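Toll-like receptor 13 (Mus musculus, PDB 4Z0C) recognises bacterial 23S rRNA, binding single-stranded RNA through its leucine-rich-repeat ectodomain, and signals via MYD88 and TRAF6 to NF-kappa-B in innate immunity. Local coordinates at residues V16-K21 and T38-T43; M169-S174 and L191-F196; I343-W348 and F372-H377. One frame throughout, in Å; residues are numbered along the deposited sequence.

Contact 1. Residues V16-K21 and T38-T43; sequences VLCIRK and THLNLT. With NAG (2-acetamido-2-deoxy-beta-D-glucopyranose), chain E; nucleotides of chain C.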
# COMPACT_ATOMS: atom_id res chain seq x y z
N VAL A 16 23.83 23.89 -11.96
CA VAL A 16 22.59 24.56 -12.33
C VAL A 16 21.65 23.63 -13.08
O VAL A 16 22.06 22.95 -14.01
CB VAL A 16 22.87 25.84 -13.18
CG1 VAL A 16 21.57 26.47 -13.67
CG2 VAL A 16 23.65 26.84 -12.37
N LEU A 17 20.38 23.62 -12.68
CA LEU A 17 19.38 22.72 -13.25
C LEU A 17 18.27 23.50 -13.94
O LEU A 17 17.71 24.41 -13.37
CB LEU A 17 18.75 21.89 -12.13
CG LEU A 17 19.70 21.19 -11.16
CD1 LEU A 17 19.00 20.98 -9.82
CD2 LEU A 17 20.17 19.86 -11.74
N CYS A 18 17.94 23.13 -15.17
CA CYS A 18 16.85 23.77 -15.91
C CYS A 18 16.08 22.64 -16.59
O CYS A 18 16.01 22.57 -17.83
CB CYS A 18 17.38 24.72 -17.00
SG CYS A 18 18.86 25.59 -16.57
N ILE A 19 15.51 21.77 -15.78
CA ILE A 19 14.93 20.51 -16.25
C ILE A 19 13.41 20.59 -16.39
O ILE A 19 12.71 20.99 -15.46
CB ILE A 19 15.40 19.35 -15.34
CG1 ILE A 19 16.91 19.14 -15.57
CG2 ILE A 19 14.66 18.06 -15.65
CD1 ILE A 19 17.67 18.83 -14.33
N ARG A 20 12.91 20.20 -17.56
CA ARG A 20 11.47 20.12 -17.81
C ARG A 20 10.83 21.50 -17.64
O ARG A 20 9.84 21.66 -16.91
CB ARG A 20 10.81 19.07 -16.90
CG ARG A 20 9.55 18.43 -17.46
CD ARG A 20 8.82 17.61 -16.39
NE ARG A 20 8.59 18.41 -15.19
CZ ARG A 20 9.21 18.23 -14.02
NH1 ARG A 20 10.10 17.25 -13.86
NH2 ARG A 20 8.93 19.04 -13.01
N LYS A 21 11.40 22.50 -18.31
CA LYS A 21 10.87 23.85 -18.21
C LYS A 21 10.32 24.34 -19.55
O LYS A 21 10.11 25.53 -19.73
CB LYS A 21 11.96 24.81 -17.73
CG LYS A 21 12.60 24.47 -16.39
CD LYS A 21 11.60 24.38 -15.24
CE LYS A 21 12.33 24.06 -13.94
NZ LYS A 21 11.55 23.13 -13.06
N THR A 38 29.78 25.62 -13.09
CA THR A 38 30.59 24.55 -13.65
C THR A 38 29.77 23.43 -14.26
O THR A 38 30.19 22.84 -15.25
CB THR A 38 31.62 23.99 -12.65
OG1 THR A 38 30.97 23.31 -11.59
CG2 THR A 38 32.46 25.14 -12.07
N HIS A 39 28.61 23.13 -13.69
CA HIS A 39 27.71 22.10 -14.23
C HIS A 39 26.35 22.68 -14.60
O HIS A 39 25.68 23.31 -13.77
CB HIS A 39 27.49 20.95 -13.23
CG HIS A 39 28.73 20.20 -12.87
ND1 HIS A 39 29.79 20.77 -12.20
CD2 HIS A 39 29.08 18.91 -13.08
CE1 HIS A 39 30.73 19.87 -12.01
NE2 HIS A 39 30.34 18.73 -12.55
N LEU A 40 25.94 22.46 -15.84
CA LEU A 40 24.69 23.00 -16.33
C LEU A 40 23.89 21.87 -16.95
O LEU A 40 24.37 21.25 -17.88
CB LEU A 40 24.93 24.09 -17.37
CG LEU A 40 23.70 24.70 -18.04
CD1 LEU A 40 22.74 25.34 -17.00
CD2 LEU A 40 24.13 25.73 -19.09
N ASN A 41 22.69 21.61 -16.44
CA ASN A 41 21.87 20.50 -16.96
C ASN A 41 20.58 21.01 -17.58
O ASN A 41 19.68 21.47 -16.88
CB ASN A 41 21.58 19.46 -15.85
CG ASN A 41 20.97 18.16 -16.41
OD1 ASN A 41 20.44 18.18 -17.52
ND2 ASN A 41 21.07 17.03 -15.69
N LEU A 42 20.46 20.91 -18.90
CA LEU A 42 19.26 21.38 -19.58
C LEU A 42 18.45 20.24 -20.19
O LEU A 42 17.75 20.42 -21.19
CB LEU A 42 19.61 22.41 -20.66
CG LEU A 42 20.04 23.80 -20.15
CD1 LEU A 42 21.24 24.36 -20.92
CD2 LEU A 42 18.86 24.75 -20.26
N THR A 43 18.52 19.08 -19.56
CA THR A 43 17.77 17.89 -20.00
C THR A 43 16.26 18.13 -19.99
O THR A 43 15.74 18.81 -19.12
CB THR A 43 18.09 16.70 -19.08
OG1 THR A 43 19.51 16.51 -19.05
CG2 THR A 43 17.38 15.42 -19.55
C1 NAG E . 21.52 17.06 -14.32
C2 NAG E . 21.04 15.71 -13.73
C3 NAG E . 21.71 15.43 -12.39
C4 NAG E . 23.22 15.49 -12.56
C5 NAG E . 23.51 16.91 -13.02
C6 NAG E . 25.01 17.19 -13.08
C7 NAG E . 18.73 15.23 -14.34
C8 NAG E . 17.29 15.15 -13.88
N2 NAG E . 19.62 15.66 -13.45
O3 NAG E . 21.28 14.20 -11.88
O4 NAG E . 23.88 15.21 -11.36
O5 NAG E . 22.93 17.08 -14.30
O6 NAG E . 25.24 18.34 -13.87
O7 NAG E . 19.05 14.95 -15.49
P A C 9 3.88 19.20 -10.77
OP1 A C 9 4.55 20.49 -10.49
OP2 A C 9 2.45 19.17 -11.15
O5' A C 9 4.74 18.52 -11.92
C5' A C 9 4.39 17.25 -12.44
C4' A C 9 5.49 16.70 -13.30
O4' A C 9 6.57 16.20 -12.46
C3' A C 9 5.11 15.57 -14.24
O3' A C 9 5.71 15.79 -15.52
C2' A C 9 5.71 14.32 -13.56
O2' A C 9 6.09 13.31 -14.47
C1' A C 9 6.92 14.89 -12.84
N9 A C 9 7.31 14.20 -11.61
C8 A C 9 6.50 13.87 -10.55
N7 A C 9 7.13 13.33 -9.54
C5 A C 9 8.46 13.32 -9.94
C6 A C 9 9.64 12.87 -9.31
N6 A C 9 9.60 12.32 -8.08
N1 A C 9 10.84 12.99 -9.98
C2 A C 9 10.81 13.54 -11.19
N3 A C 9 9.76 14.00 -11.89
C4 A C 9 8.60 13.86 -11.21
P A C 6 18.22 15.96 -3.12
OP1 A C 6 19.03 14.73 -3.26
OP2 A C 6 18.33 16.69 -1.84
O5' A C 6 18.56 16.91 -4.36
C5' A C 6 17.88 18.15 -4.57
C4' A C 6 17.72 18.45 -6.05
O4' A C 6 19.04 18.51 -6.67
C3' A C 6 16.95 17.40 -6.84
O3' A C 6 16.33 18.05 -7.94
C2' A C 6 18.06 16.48 -7.35
O2' A C 6 17.72 15.73 -8.50
C1' A C 6 19.17 17.49 -7.65
N9 A C 6 20.53 16.96 -7.51
C8 A C 6 21.00 16.01 -6.64
N7 A C 6 22.31 15.81 -6.72
C5 A C 6 22.73 16.71 -7.69
C6 A C 6 24.00 17.01 -8.23
N6 A C 6 25.13 16.41 -7.85
N1 A C 6 24.08 17.97 -9.18
C2 A C 6 22.95 18.58 -9.55
N3 A C 6 21.70 18.39 -9.13
C4 A C 6 21.65 17.43 -8.18
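Val16 and Leu17 pair in parallel register with Leu40 and Asn41, the two chains running within 4° of each other. Val16 N donates to His39 O at 2.7 Å. Asn41 N returns a bond to Val16 O, and Cys18 N reaches Asn41 O at 3.0 Å, all three fairly straight. On the face of Val16 and Leu40 the two side chains lie side by side, Val16 CG1 against Leu40 CD1; matching first torsions, 175° and 176°, send them the same way. The methyl Leu42 CD2 comes up to Cys18 CB at 3.6 Å, close to the sulfur that is bonded to Cys6. This is the start of a leucine-rich-repeat solenoid, in which each turn adds one short parallel strand: strand 15-17 precedes the 39-41 strand of the first repeat, strand 63-65 follows, and Leu40 packs on Ile30 and Leu42 on Leu26 of helix 26-30. Leu17 and Asn41 occupy the other face, where RNA and glycan are met. Leu17 CD2 touches N3 of A6 of the bound RNA, chain C, at 3.4 Å. Asn41 ND2 is the N-glycosidic link to C1 of the N-acetylglucosamine and bonds weakly to its acetamide O7, while OD1 accepts from Thr43 N at 2.9 Å in an Asx turn that helps to fix the amide's rotation. Ile19 CG1 lies near the carbonyl oxygens of Asn41 and Thr43, and CD1 meets the acetamide methyl C8 of the sugar at 3.7 Å. Further along, the Arg20 guanidinium has the ribose ring oxygen O4' of A9 of chain C over the centre of one face, and its NH2 forms a salt bridge to an RNA phosphate.

Contact 2. Residues M169-S174 and L191-F196; sequences MYLDHS and LRELNF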
# COMPACT_ATOMS: atom_id res chain seq x y z
N MET A 169 26.98 -2.67 -42.06
CA MET A 169 26.85 -3.95 -42.72
C MET A 169 28.24 -4.44 -43.08
O MET A 169 28.51 -5.64 -43.02
CB MET A 169 26.01 -3.80 -43.99
CG MET A 169 25.48 -5.10 -44.56
SD MET A 169 24.04 -4.83 -45.63
CE MET A 169 22.99 -3.87 -44.55
N TYR A 170 29.12 -3.51 -43.44
CA TYR A 170 30.48 -3.86 -43.83
C TYR A 170 31.55 -3.03 -43.12
O TYR A 170 31.35 -1.85 -42.85
CB TYR A 170 30.64 -3.70 -45.34
CG TYR A 170 29.68 -4.57 -46.11
CD1 TYR A 170 29.84 -5.95 -46.13
CD2 TYR A 170 28.60 -4.02 -46.81
CE1 TYR A 170 28.96 -6.76 -46.81
CE2 TYR A 170 27.72 -4.84 -47.50
CZ TYR A 170 27.91 -6.21 -47.50
OH TYR A 170 27.06 -7.05 -48.17
N LEU A 171 32.70 -3.65 -42.86
CA LEU A 171 33.85 -2.91 -42.38
C LEU A 171 34.56 -2.21 -43.54
O LEU A 171 34.16 -2.36 -44.70
CB LEU A 171 34.83 -3.82 -41.62
CG LEU A 171 34.53 -4.23 -40.18
CD1 LEU A 171 33.23 -3.60 -39.68
CD2 LEU A 171 34.52 -5.73 -40.03
N ASP A 172 35.57 -1.41 -43.23
CA ASP A 172 36.31 -0.64 -44.24
C ASP A 172 37.61 -1.34 -44.68
O ASP A 172 38.25 -2.03 -43.89
CB ASP A 172 36.61 0.76 -43.70
CG ASP A 172 37.61 1.52 -44.55
OD1 ASP A 172 38.82 1.40 -44.28
OD2 ASP A 172 37.19 2.23 -45.48
N HIS A 173 38.00 -1.15 -45.94
CA HIS A 173 39.18 -1.86 -46.47
C HIS A 173 40.28 -1.01 -47.12
O HIS A 173 40.92 -1.44 -48.07
CB HIS A 173 38.76 -3.02 -47.37
CG HIS A 173 37.97 -4.05 -46.64
ND1 HIS A 173 38.55 -5.01 -45.85
CD2 HIS A 173 36.63 -4.24 -46.54
CE1 HIS A 173 37.62 -5.76 -45.31
NE2 HIS A 173 36.44 -5.32 -45.71
N SER A 174 40.49 0.19 -46.60
CA SER A 174 41.69 0.96 -46.89
C SER A 174 42.49 1.00 -45.61
O SER A 174 41.93 1.20 -44.54
CB SER A 174 41.35 2.38 -47.36
OG SER A 174 40.13 2.40 -48.08
N LEU A 191 26.24 -6.55 -39.33
CA LEU A 191 27.52 -6.96 -39.91
C LEU A 191 27.45 -8.26 -40.68
O LEU A 191 26.93 -9.26 -40.18
CB LEU A 191 28.56 -7.14 -38.81
CG LEU A 191 29.12 -5.86 -38.19
CD1 LEU A 191 30.06 -6.22 -37.05
CD2 LEU A 191 29.83 -5.06 -39.25
N ARG A 192 28.02 -8.25 -41.89
CA ARG A 192 28.12 -9.46 -42.71
C ARG A 192 29.53 -10.01 -42.61
O ARG A 192 29.79 -11.12 -43.03
CB ARG A 192 27.80 -9.17 -44.17
CG ARG A 192 26.39 -8.69 -44.43
CD ARG A 192 25.47 -9.81 -44.89
NE ARG A 192 24.11 -9.31 -45.10
CZ ARG A 192 23.68 -8.76 -46.23
NH1 ARG A 192 22.43 -8.33 -46.33
NH2 ARG A 192 24.50 -8.62 -47.26
N GLU A 193 30.44 -9.22 -42.03
CA GLU A 193 31.84 -9.63 -41.98
C GLU A 193 32.51 -9.21 -40.67
O GLU A 193 32.09 -8.25 -40.02
CB GLU A 193 32.61 -9.00 -43.15
CG GLU A 193 33.23 -7.65 -42.79
CD GLU A 193 33.61 -6.80 -44.00
OE1 GLU A 193 32.70 -6.32 -44.71
OE2 GLU A 193 34.83 -6.60 -44.22
N LEU A 194 33.55 -9.94 -40.29
CA LEU A 194 34.39 -9.56 -39.16
C LEU A 194 35.86 -9.54 -39.58
O LEU A 194 36.74 -10.00 -38.85
CB LEU A 194 34.18 -10.51 -37.98
CG LEU A 194 32.96 -10.22 -37.09
CD1 LEU A 194 32.76 -11.28 -36.03
CD2 LEU A 194 33.08 -8.85 -36.46
N ASN A 195 36.11 -9.00 -40.77
CA ASN A 195 37.46 -8.96 -41.34
C ASN A 195 38.16 -7.63 -41.02
O ASN A 195 37.89 -6.61 -41.65
CB ASN A 195 37.37 -9.17 -42.86
CG ASN A 195 38.72 -9.13 -43.56
OD1 ASN A 195 39.77 -9.02 -42.91
ND2 ASN A 195 38.69 -9.20 -44.89
N PHE A 196 39.07 -7.64 -40.05
CA PHE A 196 39.72 -6.39 -39.64
C PHE A 196 41.14 -6.18 -40.22
O PHE A 196 41.94 -5.47 -39.63
CB PHE A 196 39.79 -6.29 -38.10
CG PHE A 196 38.49 -5.93 -37.45
CD1 PHE A 196 37.52 -6.89 -37.23
CD2 PHE A 196 38.24 -4.63 -37.04
CE1 PHE A 196 36.32 -6.56 -36.61
CE2 PHE A 196 37.03 -4.30 -36.43
CZ PHE A 196 36.07 -5.27 -36.22
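Repeats 6 and 7 of the leucine-rich-repeat solenoid meet where Glu193 takes hydrogen bonds from Leu171 and His173. The Glu193 carboxylate is the polar centre. Its OE2 offers the syn lone pair to His173 NE2 at 2.5 Å; the ring and carboxylate planes are 17° apart, and OE2 lies near the imidazole plane. OE1 takes a weak bond from Leu171 N at 3.2 Å and also sits at the edge of the Tyr170 ring, near CD1. Each oxygen of this buried acid thus has a donor, that to OE1 weak, and if the imidazole is protonated its charge would probably offset that of the carboxylate. The backbones are tied once, Arg192 N to Met169 O at 2.9 Å. Beside that link Met169 and Arg192 run alongside, CG to CG at 3.7 Å, and Met169 SD lies over one face of the guanidinium, toward its rim. A chi1 of -164° swings CG away from the backbone N and lays the methionine chain along the arginine. The guanidinium stands nearly at right angles to the Tyr170 ring, their planes 87° apart, with Tyr170 OH 3.1 Å from Arg192 NH2. On the inner side Leu171 is wedged between apolar groups: CD1 meets Leu191 CD2 at 3.7 Å, while CD2 lies over the face of Phe196, 4.2 Å from the ring centroid in a CH-pi contact. Leu171 also packs on Phe145 of helix 145-152, Phe186 backs both Leu191 and Phe196, and strand 194-195 pairs in parallel with strand 220-221.

Contact 3. Residues I343-W348 and F372-H377; sequences INNRTW and FSPLKH. With NAG (2-acetamido-2-deoxy-beta-D-glucopyranose), chain Q.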
# COMPACT_ATOMS: atom_id res chain seq x y z
N ILE A 343 19.10 -30.06 -7.55
CA ILE A 343 20.55 -29.92 -7.56
C ILE A 343 21.05 -30.54 -6.27
O ILE A 343 20.37 -30.48 -5.25
CB ILE A 343 20.95 -28.43 -7.69
CG1 ILE A 343 22.40 -28.27 -8.15
CG2 ILE A 343 20.67 -27.64 -6.41
CD1 ILE A 343 22.58 -27.02 -8.95
N ASN A 344 22.21 -31.19 -6.31
CA ASN A 344 22.72 -31.81 -5.09
C ASN A 344 24.24 -31.86 -4.94
O ASN A 344 24.97 -31.17 -5.62
CB ASN A 344 22.12 -33.21 -4.93
CG ASN A 344 22.71 -34.23 -5.89
OD1 ASN A 344 23.61 -33.93 -6.68
ND2 ASN A 344 22.20 -35.46 -5.83
N ASN A 345 24.68 -32.72 -4.04
CA ASN A 345 26.08 -32.89 -3.66
C ASN A 345 27.03 -33.39 -4.75
O ASN A 345 28.23 -33.19 -4.67
CB ASN A 345 26.11 -33.89 -2.50
CG ASN A 345 26.75 -33.32 -1.29
OD1 ASN A 345 27.19 -32.17 -1.32
ND2 ASN A 345 26.75 -34.06 -0.17
N ARG A 346 26.48 -34.03 -5.76
CA ARG A 346 27.29 -34.71 -6.76
C ARG A 346 27.75 -33.83 -7.89
O ARG A 346 28.70 -34.18 -8.60
CB ARG A 346 26.54 -35.91 -7.34
CG ARG A 346 26.15 -36.99 -6.36
CD ARG A 346 27.35 -37.62 -5.67
NE ARG A 346 26.96 -38.75 -4.84
CZ ARG A 346 26.50 -39.90 -5.33
NH1 ARG A 346 26.37 -40.07 -6.64
NH2 ARG A 346 26.16 -40.89 -4.50
N THR A 347 27.07 -32.70 -8.08
CA THR A 347 27.38 -31.87 -9.25
C THR A 347 28.63 -31.00 -9.11
O THR A 347 29.34 -30.78 -10.09
CB THR A 347 26.18 -31.00 -9.68
OG1 THR A 347 26.36 -30.58 -11.04
CG2 THR A 347 26.03 -29.77 -8.76
N TRP A 348 28.89 -30.52 -7.90
CA TRP A 348 29.97 -29.56 -7.67
C TRP A 348 30.81 -29.98 -6.47
O TRP A 348 31.27 -29.15 -5.69
CB TRP A 348 29.40 -28.16 -7.44
CG TRP A 348 28.24 -28.09 -6.46
CD1 TRP A 348 28.10 -28.78 -5.29
CD2 TRP A 348 27.07 -27.29 -6.60
NE1 TRP A 348 26.90 -28.46 -4.68
CE2 TRP A 348 26.25 -27.54 -5.47
CE3 TRP A 348 26.62 -26.39 -7.57
CZ2 TRP A 348 25.03 -26.91 -5.29
CZ3 TRP A 348 25.40 -25.77 -7.38
CH2 TRP A 348 24.61 -26.04 -6.25
N PHE A 372 24.74 -27.85 -0.67
CA PHE A 372 25.76 -26.83 -0.85
C PHE A 372 27.05 -27.11 -0.07
O PHE A 372 28.04 -26.40 -0.21
CB PHE A 372 25.21 -25.44 -0.49
CG PHE A 372 24.10 -24.99 -1.39
CD1 PHE A 372 24.38 -24.38 -2.60
CD2 PHE A 372 22.78 -25.18 -1.03
CE1 PHE A 372 23.36 -23.97 -3.43
CE2 PHE A 372 21.76 -24.78 -1.86
CZ PHE A 372 22.04 -24.17 -3.06
N SER A 373 27.04 -28.19 0.71
CA SER A 373 28.14 -28.48 1.64
C SER A 373 29.58 -28.56 1.08
O SER A 373 30.53 -28.21 1.79
CB SER A 373 27.82 -29.72 2.46
OG SER A 373 26.67 -29.51 3.25
N PRO A 374 29.76 -29.03 -0.18
CA PRO A 374 31.15 -29.01 -0.65
C PRO A 374 31.71 -27.59 -0.82
O PRO A 374 32.92 -27.41 -0.81
CB PRO A 374 31.06 -29.69 -2.03
CG PRO A 374 29.77 -30.40 -2.04
CD PRO A 374 28.85 -29.59 -1.19
N LEU A 375 30.83 -26.60 -0.97
CA LEU A 375 31.29 -25.26 -1.31
C LEU A 375 31.77 -24.51 -0.08
O LEU A 375 31.22 -23.48 0.30
CB LEU A 375 30.20 -24.49 -2.06
CG LEU A 375 29.50 -25.26 -3.19
CD1 LEU A 375 28.44 -24.40 -3.88
CD2 LEU A 375 30.48 -25.88 -4.22
N LYS A 376 32.85 -25.00 0.52
CA LYS A 376 33.32 -24.51 1.81
C LYS A 376 33.89 -23.11 1.72
O LYS A 376 34.15 -22.48 2.75
CB LYS A 376 34.37 -25.46 2.38
CG LYS A 376 33.88 -26.90 2.56
CD LYS A 376 33.71 -27.25 4.04
CE LYS A 376 34.32 -28.61 4.37
NZ LYS A 376 33.60 -29.75 3.73
N HIS A 377 34.08 -22.60 0.51
CA HIS A 377 34.62 -21.26 0.32
C HIS A 377 33.63 -20.25 -0.25
O HIS A 377 33.99 -19.10 -0.49
CB HIS A 377 35.89 -21.34 -0.53
CG HIS A 377 37.13 -21.62 0.26
ND1 HIS A 377 37.77 -22.84 0.24
CD2 HIS A 377 37.86 -20.83 1.08
CE1 HIS A 377 38.83 -22.80 1.02
NE2 HIS A 377 38.91 -21.58 1.54
C1 NAG Q . 26.39 -35.44 -0.34
C2 NAG Q . 27.13 -35.29 1.00
C3 NAG Q . 26.80 -36.44 1.97
C4 NAG Q . 25.29 -36.67 2.03
C5 NAG Q . 24.79 -36.88 0.60
C6 NAG Q . 23.33 -37.32 0.50
C7 NAG Q . 29.34 -34.16 1.17
C8 NAG Q . 30.82 -34.41 1.13
N2 NAG Q . 28.57 -35.20 0.78
O3 NAG Q . 27.31 -36.16 3.26
O4 NAG Q . 24.97 -37.76 2.86
O5 NAG Q . 25.01 -35.67 -0.10
O6 NAG Q . 22.45 -36.24 0.72
O7 NAG Q . 28.89 -33.07 1.53
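Asn345 meets Pro374 across two neighbouring turns of the leucine-rich-repeat solenoid, where the loop that follows strand 342-343 in repeat 13 packs on the type I turn Phe372-Leu375 of the next. Just before it, Asn344 OD1 accepts from Arg346 N at 3.0 Å, an Asx turn that shapes the bend carrying Asn345. Asn345 ND2 is glycosylated, bonded to C1 of an N-acetylglucosamine, while OD1 comes within 3.1 Å of Pro374 CD. The sugar, whose modelled geometry at the link is strained and so doubtful in detail, lies near Ser373 CB. Further on, Thr347 lays its methyl CG2 over one face of the Trp348 ring, and Asn344 O approaches that same face. Trp348 is the broad apolar element of the contact. Its CG sits between the backbone N and the carbonyl carbon (chi1 47°), which turns the indole toward the turn. The other face takes Leu375: CD1 is over the ring system, and CD2 is 4.1 Å from the five-membered-ring centroid in a CH-pi contact. Pro374 CG borders the indole edge at CD1, and Trp348 NE1 is hydrogen-bonded to Ala371 O. At the far end of the indole, the six-membered ring and Phe372 lie at 28° and barely overlap, Trp348 CH2 touching Phe372 CE1 at 3.7 Å.

In the fold
The three contacts show one principle, the joining of adjacent turns of a solenoid, applied at different points of its curve. They follow one another in series along the chain and none touches another: nearest atoms are about 30 Å apart between contacts 1 and 2, about 32 Å between contacts 2 and 3, and about 40 Å between contacts 1 and 3, which lie on opposite sides of the chain's centre. Contact 1 alone reaches the RNA. The nearest atom of contact 2 is about 20 Å from the bound RNA. That of contact 3 is about 22 Å from the bound RNA, and both join neighbouring repeats away from the ligand. Contacts 1 and 3 each carry a glycosylated asparagine.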